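Local structure of cysteine S-methyltransferase NleE (Escherichia coli O157:H7, 4R29) at residues I194-E197 with M198-F202; S203-P206 with G207-D210. The protein probably transfers a methyl group from S-adenosylmethionine to a zinc-finger cysteine of host TAB2 and TAB3, blocking NF-kappaB signalling. The protein carries 1 engineered substitution. All coordinates share one frame; numbering follows the deposited sequence.

Contact 1. Residues I194-E197 with M198-F202; sequences IARE and MGEIF. With SAM (S-adenosylmethionine), chain E.
Four i-to-i+4 helical bonds cross from 194-197 to 198-202, from Met198 N on Ile194 O (2.9 Å) to Ile201 N on Glu197 O (3.2 Å), and Phe202 N to Met198 O adds the next. Ile194 and Met198 run side by side; the first torsion of Met198 (chi1 -50°) swings CG towards Ile194, whose CD1 lies 3.7 Å from Met198 CG. The backbone position of Met198 places its CB 3.6 Å from SAM O4', and Ala195 CB meets SAM O2' at 3.5 Å. The next residue, Gly199, lets the adenine come close, its bare CA 3.7 Å from SAM C8, where a CB would be crowded. The face of the Phe202 ring carries the methionine part, with SAM CB towards its rim. Elsewhere, the carboxylate oxygen Glu200 OE2 lies 3.6 Å from Arg196 CG, against the aliphatic stem. Arg196 NH1 and Glu200 OE2 stay 4.9 Å apart, their planes inclined by 65°; a water at the guanidinium edge accepts from NH1 and donates to OE2. Arg196 NH2 makes its salt bridge with Asp210. Two acids, one direct and one through water, therefore probably limit the guanidinium's rotation, while Ala195, Met198, Gly199 and Phe202 receive the cofactor.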
ATOM      1  N   ILE A 194      -7.200  13.758   9.569  1.00 21.23           N
ATOM      2  CA  ILE A 194      -7.591  12.905   8.438  1.00 20.24           C
ATOM      3  C   ILE A 194      -7.993  11.466   8.775  1.00 21.20           C
ATOM      4  O   ILE A 194      -8.401  10.718   7.885  1.00 20.89           O
ATOM      5  CB  ILE A 194      -6.496  12.877   7.360  1.00 20.16           C
ATOM      6  CG1 ILE A 194      -5.130  12.597   7.992  1.00 22.12           C
ATOM      7  CG2 ILE A 194      -6.473  14.190   6.585  1.00 21.01           C
ATOM      8  CD1 ILE A 194      -4.831  11.144   8.179  1.00 21.11           C
ATOM      9  N   ALA A 195      -7.895  11.076  10.043  1.00 19.97           N
ATOM     10  CA  ALA A 195      -8.007   9.660  10.394  1.00 19.13           C
ATOM     11  C   ALA A 195      -9.409   9.100  10.132  1.00 19.52           C
ATOM     12  O   ALA A 195      -9.539   8.008   9.608  1.00 20.90           O
ATOM     13  CB  ALA A 195      -7.570   9.399  11.847  1.00 17.19           C
ATOM     14  N   ARG A 196     -10.448   9.845  10.493  1.00 18.62           N
ATOM     15  CA  ARG A 196     -11.823   9.392  10.274  1.00 20.94           C
ATOM     16  C   ARG A 196     -12.103   9.239   8.788  1.00 21.34           C
ATOM     17  O   ARG A 196     -12.702   8.253   8.346  1.00 19.10           O
ATOM     18  CB  ARG A 196     -12.847  10.346  10.903  1.00 22.02           C
ATOM     19  CG  ARG A 196     -14.296   9.967  10.578  1.00 23.65           C
ATOM     20  CD  ARG A 196     -15.327  10.744  11.407  1.00 25.07           C
ATOM     21  NE  ARG A 196     -15.169  10.551  12.844  1.00 25.87           N
ATOM     22  CZ  ARG A 196     -15.707   9.558  13.552  1.00 29.65           C
ATOM     23  NH1 ARG A 196     -16.442   8.620  12.963  1.00 28.48           N
ATOM     24  NH2 ARG A 196     -15.498   9.492  14.860  1.00 26.65           N
ATOM     25  N   GLU A 197     -11.654  10.218   8.015  1.00 18.77           N
ATOM     26  CA  GLU A 197     -11.780  10.147   6.569  1.00 21.17           C
ATOM     27  C   GLU A 197     -11.047   8.919   5.977  1.00 19.48           C
ATOM     28  O   GLU A 197     -11.582   8.237   5.107  1.00 21.75           O
ATOM     29  CB  GLU A 197     -11.318  11.465   5.935  1.00 23.01           C
ATOM     30  CG  GLU A 197     -12.166  12.668   6.345  1.00 23.07           C
ATOM     31  CD  GLU A 197     -11.804  13.270   7.723  1.00 28.57           C
ATOM     32  OE1 GLU A 197     -10.941  12.737   8.464  1.00 23.13           O
ATOM     33  OE2 GLU A 197     -12.394  14.318   8.059  1.00 35.25           O
ATOM     34  N   MET A 198      -9.845   8.622   6.462  1.00 19.25           N
ATOM     35  CA  MET A 198      -9.157   7.388   6.064  1.00 20.69           C
ATOM     36  C   MET A 198      -9.931   6.135   6.448  1.00 19.96           C
ATOM     37  O   MET A 198     -10.055   5.219   5.649  1.00 20.08           O
ATOM     38  CB  MET A 198      -7.795   7.277   6.724  1.00 18.88           C
ATOM     39  CG  MET A 198      -6.938   8.486   6.594  1.00 23.92           C
ATOM     40  SD  MET A 198      -5.494   8.080   5.635  1.00 36.80           S
ATOM     41  CE  MET A 198      -6.388   7.733   4.119  1.00 23.88           C
ATOM     42  N   GLY A 199     -10.397   6.073   7.693  1.00 18.36           N
ATOM     43  CA  GLY A 199     -11.129   4.913   8.160  1.00 19.86           C
ATOM     44  C   GLY A 199     -12.276   4.585   7.217  1.00 19.27           C
ATOM     45  O   GLY A 199     -12.488   3.428   6.822  1.00 18.45           O
ATOM     46  N   GLU A 200     -12.998   5.627   6.826  1.00 19.07           N
ATOM     47  CA  GLU A 200     -14.125   5.499   5.917  1.00 20.26           C
ATOM     48  C   GLU A 200     -13.719   4.925   4.562  1.00 20.09           C
ATOM     49  O   GLU A 200     -14.330   3.976   4.080  1.00 20.54           O
ATOM     50  CB  GLU A 200     -14.842   6.845   5.787  1.00 18.35           C
ATOM     51  CG  GLU A 200     -15.464   7.269   7.119  1.00 19.85           C
ATOM     52  CD  GLU A 200     -16.050   8.673   7.115  1.00 27.29           C
ATOM     53  OE1 GLU A 200     -15.840   9.426   6.151  1.00 27.79           O
ATOM     54  OE2 GLU A 200     -16.726   9.029   8.097  1.00 30.76           O
ATOM     55  N   ILE A 201     -12.674   5.476   3.952  1.00 19.06           N
ATOM     56  CA  ILE A 201     -12.293   4.991   2.629  1.00 20.46           C
ATOM     57  C   ILE A 201     -11.671   3.591   2.700  1.00 20.76           C
ATOM     58  O   ILE A 201     -11.719   2.851   1.735  1.00 16.58           O
ATOM     59  CB  ILE A 201     -11.419   6.003   1.826  1.00 22.16           C
ATOM     60  CG1 ILE A 201     -10.110   6.322   2.552  1.00 22.47           C
ATOM     61  CG2 ILE A 201     -12.212   7.298   1.536  1.00 17.76           C
ATOM     62  CD1 ILE A 201      -9.100   7.110   1.678  1.00 20.73           C
ATOM     63  N   PHE A 202     -11.127   3.221   3.860  1.00 16.77           N
ATOM     64  CA  PHE A 202     -10.635   1.865   4.041  1.00 17.45           C
ATOM     65  C   PHE A 202     -11.746   0.888   4.428  1.00 17.61           C
ATOM     66  O   PHE A 202     -11.471  -0.280   4.658  1.00 16.99           O
ATOM     67  CB  PHE A 202      -9.513   1.808   5.090  1.00 17.66           C
ATOM     68  CG  PHE A 202      -8.191   2.376   4.617  1.00 19.28           C
ATOM     69  CD1 PHE A 202      -7.607   1.936   3.437  1.00 16.34           C
ATOM     70  CD2 PHE A 202      -7.531   3.347   5.367  1.00 19.81           C
ATOM     71  CE1 PHE A 202      -6.387   2.448   3.017  1.00 17.03           C
ATOM     72  CE2 PHE A 202      -6.313   3.862   4.949  1.00 20.52           C
ATOM     73  CZ  PHE A 202      -5.745   3.413   3.770  1.00 18.09           C
TER
HETATM   74  N   SAM E 301      -3.207  -1.484   5.629  1.00 21.51           N
HETATM   75  CA  SAM E 301      -4.393  -0.705   5.986  1.00 25.67           C
HETATM   76  C   SAM E 301      -5.547  -0.962   5.024  1.00 22.86           C
HETATM   77  O   SAM E 301      -6.703  -0.712   5.380  1.00 21.16           O
HETATM   78  OXT SAM E 301      -5.333  -1.394   3.877  1.00 19.90           O
HETATM   79  CB  SAM E 301      -4.119   0.796   5.999  1.00 21.32           C
HETATM   80  CG  SAM E 301      -3.267   1.273   7.165  1.00 30.12           C
HETATM   81  SD  SAM E 301      -3.384   3.065   7.473  1.00 36.13           S
HETATM   82  CE  SAM E 301      -2.279   3.092   8.907  1.00 31.69           C
HETATM   83  C5' SAM E 301      -4.956   3.115   8.368  1.00 30.19           C
HETATM   84  C4' SAM E 301      -5.330   4.555   8.708  1.00 27.71           C
HETATM   85  O4' SAM E 301      -6.726   4.657   8.928  1.00 27.15           O
HETATM   86  C3' SAM E 301      -4.636   5.048   9.974  1.00 27.50           C
HETATM   87  O3' SAM E 301      -3.426   5.719   9.676  1.00 23.85           O
HETATM   88  C2' SAM E 301      -5.658   5.973  10.598  1.00 25.28           C
HETATM   89  O2' SAM E 301      -5.365   7.259  10.135  1.00 19.46           O
HETATM   90  C1' SAM E 301      -6.997   5.552   9.995  1.00 25.53           C
HETATM   91  N9  SAM E 301      -7.860   4.795  10.922  1.00 21.30           N
HETATM   92  C8  SAM E 301      -9.158   5.097  11.236  1.00 23.33           C
HETATM   93  N7  SAM E 301      -9.639   4.166  12.080  1.00 21.97           N
HETATM   94  C5  SAM E 301      -8.661   3.262  12.306  1.00 24.00           C
HETATM   95  C6  SAM E 301      -8.623   2.114  13.084  1.00 20.38           C
HETATM   96  N6  SAM E 301      -9.692   1.743  13.781  1.00 24.53           N
HETATM   97  N1  SAM E 301      -7.467   1.370  13.128  1.00 26.32           N
HETATM   98  C2  SAM E 301      -6.362   1.759  12.391  1.00 27.36           C
HETATM   99  N3  SAM E 301      -6.405   2.900  11.615  1.00 26.29           N
HETATM  100  C4  SAM E 301      -7.540   3.641  11.572  1.00 22.72           C
HETATM  101  O   HOH W   1     -17.525   8.134  10.434  1.00 34.79           O

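Contact 2. Residues S203-P206 with G207-D210; sequences SYMP and GEID. With SAM (S-adenosylmethionine), chain E.
Met205 lays its terminal methyl over the face of the Glu208 carboxylate, Met205 CE standing 3.4 Å above Glu208 CD and nearly as close to both oxygens. The chain runs out extended and then bends at its last torsion (chi3 -48°), which folds the methyl onto the acid. The oxygens themselves are held from residues 88 and 89: Glu208 OE1 accepts from Arg89 N and OE2 pairs with Ser88 OG, so two hydrogen bonds hold the carboxylate and the methyl packs over one face. Behind this pair, Ile209 CG1 rests 3.8 Å from Tyr204 CB, and its CD1 approaches the Tyr204 carbonyl. Tyr204 then reaches into the pocket. The CD2-CE2 edge of its ring meets the adenine in a steep edge-to-face approach, Tyr204 CE2 being 3.6 Å from SAM C4. Tyr204 OH donates to SAM O at 2.7 Å while also bonding Arg89 NH1. The adenine amino group SAM N6 reaches Glu208 O at 3.0 Å, a weak bond. In the backbone, Met205 is the N-cap of the next helix: Met205 O takes Ile209 N at 3.0 Å and, weakly, Glu208 N, and Pro206 O accepts Asp210 N. Ser203, with positive phi (67°), closes the preceding helix. A Schellman motif followed, after Tyr204, by an N-cap at Met205 makes a tight helix-to-helix turn, and here that turn builds part of the S-adenosylmethionine site, with Tyr204 spanning from adenine to carboxylate.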
ATOM      1  N   SER A 203     -12.987   1.365   4.502  1.00 17.31           N
ATOM      2  CA  SER A 203     -14.133   0.492   4.800  1.00 19.79           C
ATOM      3  C   SER A 203     -14.142  -0.084   6.215  1.00 18.16           C
ATOM      4  O   SER A 203     -14.750  -1.103   6.445  1.00 20.26           O
ATOM      5  CB  SER A 203     -14.204  -0.684   3.820  1.00 17.41           C
ATOM      6  OG  SER A 203     -14.358  -0.238   2.494  1.00 27.06           O
ATOM      7  N   TYR A 204     -13.465   0.546   7.161  1.00 20.25           N
ATOM      8  CA  TYR A 204     -13.492   0.027   8.514  1.00 20.20           C
ATOM      9  C   TYR A 204     -14.889   0.233   9.071  1.00 22.05           C
ATOM     10  O   TYR A 204     -15.632   1.105   8.614  1.00 20.55           O
ATOM     11  CB  TYR A 204     -12.487   0.745   9.403  1.00 18.37           C
ATOM     12  CG  TYR A 204     -11.053   0.576   8.993  1.00 17.21           C
ATOM     13  CD1 TYR A 204     -10.671  -0.423   8.109  1.00 16.29           C
ATOM     14  CD2 TYR A 204     -10.071   1.426   9.495  1.00 17.88           C
ATOM     15  CE1 TYR A 204      -9.344  -0.569   7.735  1.00 15.03           C
ATOM     16  CE2 TYR A 204      -8.750   1.281   9.132  1.00 19.73           C
ATOM     17  CZ  TYR A 204      -8.398   0.280   8.250  1.00 15.96           C
ATOM     18  OH  TYR A 204      -7.087   0.144   7.898  1.00 19.74           O
ATOM     19  N   MET A 205     -15.246  -0.571  10.060  1.00 21.54           N
ATOM     20  CA  MET A 205     -16.536  -0.403  10.703  1.00 25.45           C
ATOM     21  C   MET A 205     -16.621   0.891  11.510  1.00 23.69           C
ATOM     22  O   MET A 205     -15.662   1.298  12.168  1.00 20.55           O
ATOM     23  CB  MET A 205     -16.877  -1.626  11.530  1.00 26.65           C
ATOM     24  CG  MET A 205     -17.292  -2.786  10.622  1.00 30.92           C
ATOM     25  SD  MET A 205     -17.443  -4.271  11.580  1.00 44.94           S
ATOM     26  CE  MET A 205     -15.887  -4.179  12.479  1.00 25.12           C
ATOM     27  N   PRO A 206     -17.768   1.567  11.408  1.00 25.14           N
ATOM     28  CA  PRO A 206     -17.995   2.871  12.046  1.00 27.10           C
ATOM     29  C   PRO A 206     -17.591   2.843  13.515  1.00 24.80           C
ATOM     30  O   PRO A 206     -17.016   3.813  13.987  1.00 23.57           O
ATOM     31  CB  PRO A 206     -19.503   3.079  11.888  1.00 25.86           C
ATOM     32  CG  PRO A 206     -19.841   2.328  10.647  1.00 27.90           C
ATOM     33  CD  PRO A 206     -18.921   1.124  10.608  1.00 26.36           C
ATOM     34  N   GLY A 207     -17.857   1.731  14.202  1.00 25.75           N
ATOM     35  CA  GLY A 207     -17.447   1.542  15.582  1.00 21.47           C
ATOM     36  C   GLY A 207     -15.942   1.531  15.793  1.00 26.80           C
ATOM     37  O   GLY A 207     -15.430   2.113  16.758  1.00 26.37           O
ATOM     38  N   GLU A 208     -15.216   0.865  14.904  1.00 20.53           N
ATOM     39  CA  GLU A 208     -13.761   0.835  15.022  1.00 23.63           C
ATOM     40  C   GLU A 208     -13.135   2.200  14.753  1.00 22.11           C
ATOM     41  O   GLU A 208     -12.124   2.557  15.356  1.00 23.74           O
ATOM     42  CB  GLU A 208     -13.177  -0.208  14.085  1.00 24.77           C
ATOM     43  CG  GLU A 208     -13.624  -1.627  14.431  1.00 26.75           C
ATOM     44  CD  GLU A 208     -13.068  -2.635  13.465  1.00 25.81           C
ATOM     45  OE1 GLU A 208     -12.930  -2.272  12.274  1.00 25.20           O
ATOM     46  OE2 GLU A 208     -12.766  -3.773  13.894  1.00 27.58           O
ATOM     47  N   ILE A 209     -13.752   2.961  13.861  1.00 18.13           N
ATOM     48  CA  ILE A 209     -13.286   4.308  13.561  1.00 25.39           C
ATOM     49  C   ILE A 209     -13.499   5.254  14.763  1.00 24.80           C
ATOM     50  O   ILE A 209     -12.600   6.028  15.124  1.00 22.22           O
ATOM     51  CB  ILE A 209     -13.967   4.875  12.297  1.00 21.45           C
ATOM     52  CG1 ILE A 209     -13.738   3.955  11.077  1.00 22.90           C
ATOM     53  CG2 ILE A 209     -13.487   6.291  12.028  1.00 22.78           C
ATOM     54  CD1 ILE A 209     -14.622   4.319   9.841  1.00 16.08           C
ATOM     55  N   ASP A 210     -14.679   5.187  15.383  1.00 22.80           N
ATOM     56  CA  ASP A 210     -14.936   5.968  16.594  1.00 23.77           C
ATOM     57  C   ASP A 210     -13.898   5.632  17.636  1.00 23.01           C
ATOM     58  O   ASP A 210     -13.288   6.508  18.239  1.00 28.87           O
ATOM     59  CB  ASP A 210     -16.303   5.662  17.187  1.00 24.40           C
ATOM     60  CG  ASP A 210     -17.430   6.215  16.365  1.00 25.32           C
ATOM     61  OD1 ASP A 210     -17.204   7.159  15.585  1.00 29.26           O
ATOM     62  OD2 ASP A 210     -18.556   5.700  16.508  1.00 30.08           O
TER
HETATM   63  N   SAM E 301      -3.207  -1.484   5.629  1.00 21.51           N
HETATM   64  CA  SAM E 301      -4.393  -0.705   5.986  1.00 25.67           C
HETATM   65  C   SAM E 301      -5.547  -0.962   5.024  1.00 22.86           C
HETATM   66  O   SAM E 301      -6.703  -0.712   5.380  1.00 21.16           O
HETATM   67  OXT SAM E 301      -5.333  -1.394   3.877  1.00 19.90           O
HETATM   68  CB  SAM E 301      -4.119   0.796   5.999  1.00 21.32           C
HETATM   69  CG  SAM E 301      -3.267   1.273   7.165  1.00 30.12           C
HETATM   70  SD  SAM E 301      -3.384   3.065   7.473  1.00 36.13           S
HETATM   71  CE  SAM E 301      -2.279   3.092   8.907  1.00 31.69           C
HETATM   72  C5' SAM E 301      -4.956   3.115   8.368  1.00 30.19           C
HETATM   73  C4' SAM E 301      -5.330   4.555   8.708  1.00 27.71           C
HETATM   74  O4' SAM E 301      -6.726   4.657   8.928  1.00 27.15           O
HETATM   75  C3' SAM E 301      -4.636   5.048   9.974  1.00 27.50           C
HETATM   76  O3' SAM E 301      -3.426   5.719   9.676  1.00 23.85           O
HETATM   77  C2' SAM E 301      -5.658   5.973  10.598  1.00 25.28           C
HETATM   78  O2' SAM E 301      -5.365   7.259  10.135  1.00 19.46           O
HETATM   79  C1' SAM E 301      -6.997   5.552   9.995  1.00 25.53           C
HETATM   80  N9  SAM E 301      -7.860   4.795  10.922  1.00 21.30           N
HETATM   81  C8  SAM E 301      -9.158   5.097  11.236  1.00 23.33           C
HETATM   82  N7  SAM E 301      -9.639   4.166  12.080  1.00 21.97           N
HETATM   83  C5  SAM E 301      -8.661   3.262  12.306  1.00 24.00           C
HETATM   84  C6  SAM E 301      -8.623   2.114  13.084  1.00 20.38           C
HETATM   85  N6  SAM E 301      -9.692   1.743  13.781  1.00 24.53           N
HETATM   86  N1  SAM E 301      -7.467   1.370  13.128  1.00 26.32           N
HETATM   87  C2  SAM E 301      -6.362   1.759  12.391  1.00 27.36           C
HETATM   88  N3  SAM E 301      -6.405   2.900  11.615  1.00 26.29           N
HETATM   89  C4  SAM E 301      -7.540   3.641  11.572  1.00 22.72           C
HETATM   90  O   HOH W   2     -17.733   5.882  12.897  1.00 33.21           O

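Contact 1 closes where contact 2 opens, their centres about 9 Å apart: residues 194-201 are the C-terminal end of helix 186-201, with Phe202 just past it, and contact 2 makes the turn into helix 206-219. Besides the salt bridge already noted, the two helices are tied at this corner by a probable hydrogen bond from Tyr204 N to Gly199 O and by Ile209 CD1 packed on the backbone of Gly199 and Glu200. Both contacts touch the same cofactor, which is also hydrogen-bonded to Ser98, Arg107, Gln111 and Glu191. The C-terminal helical pair thus supplies one wall of the S-adenosylmethionine pocket, facing strand 109-114 of the antiparallel sheet.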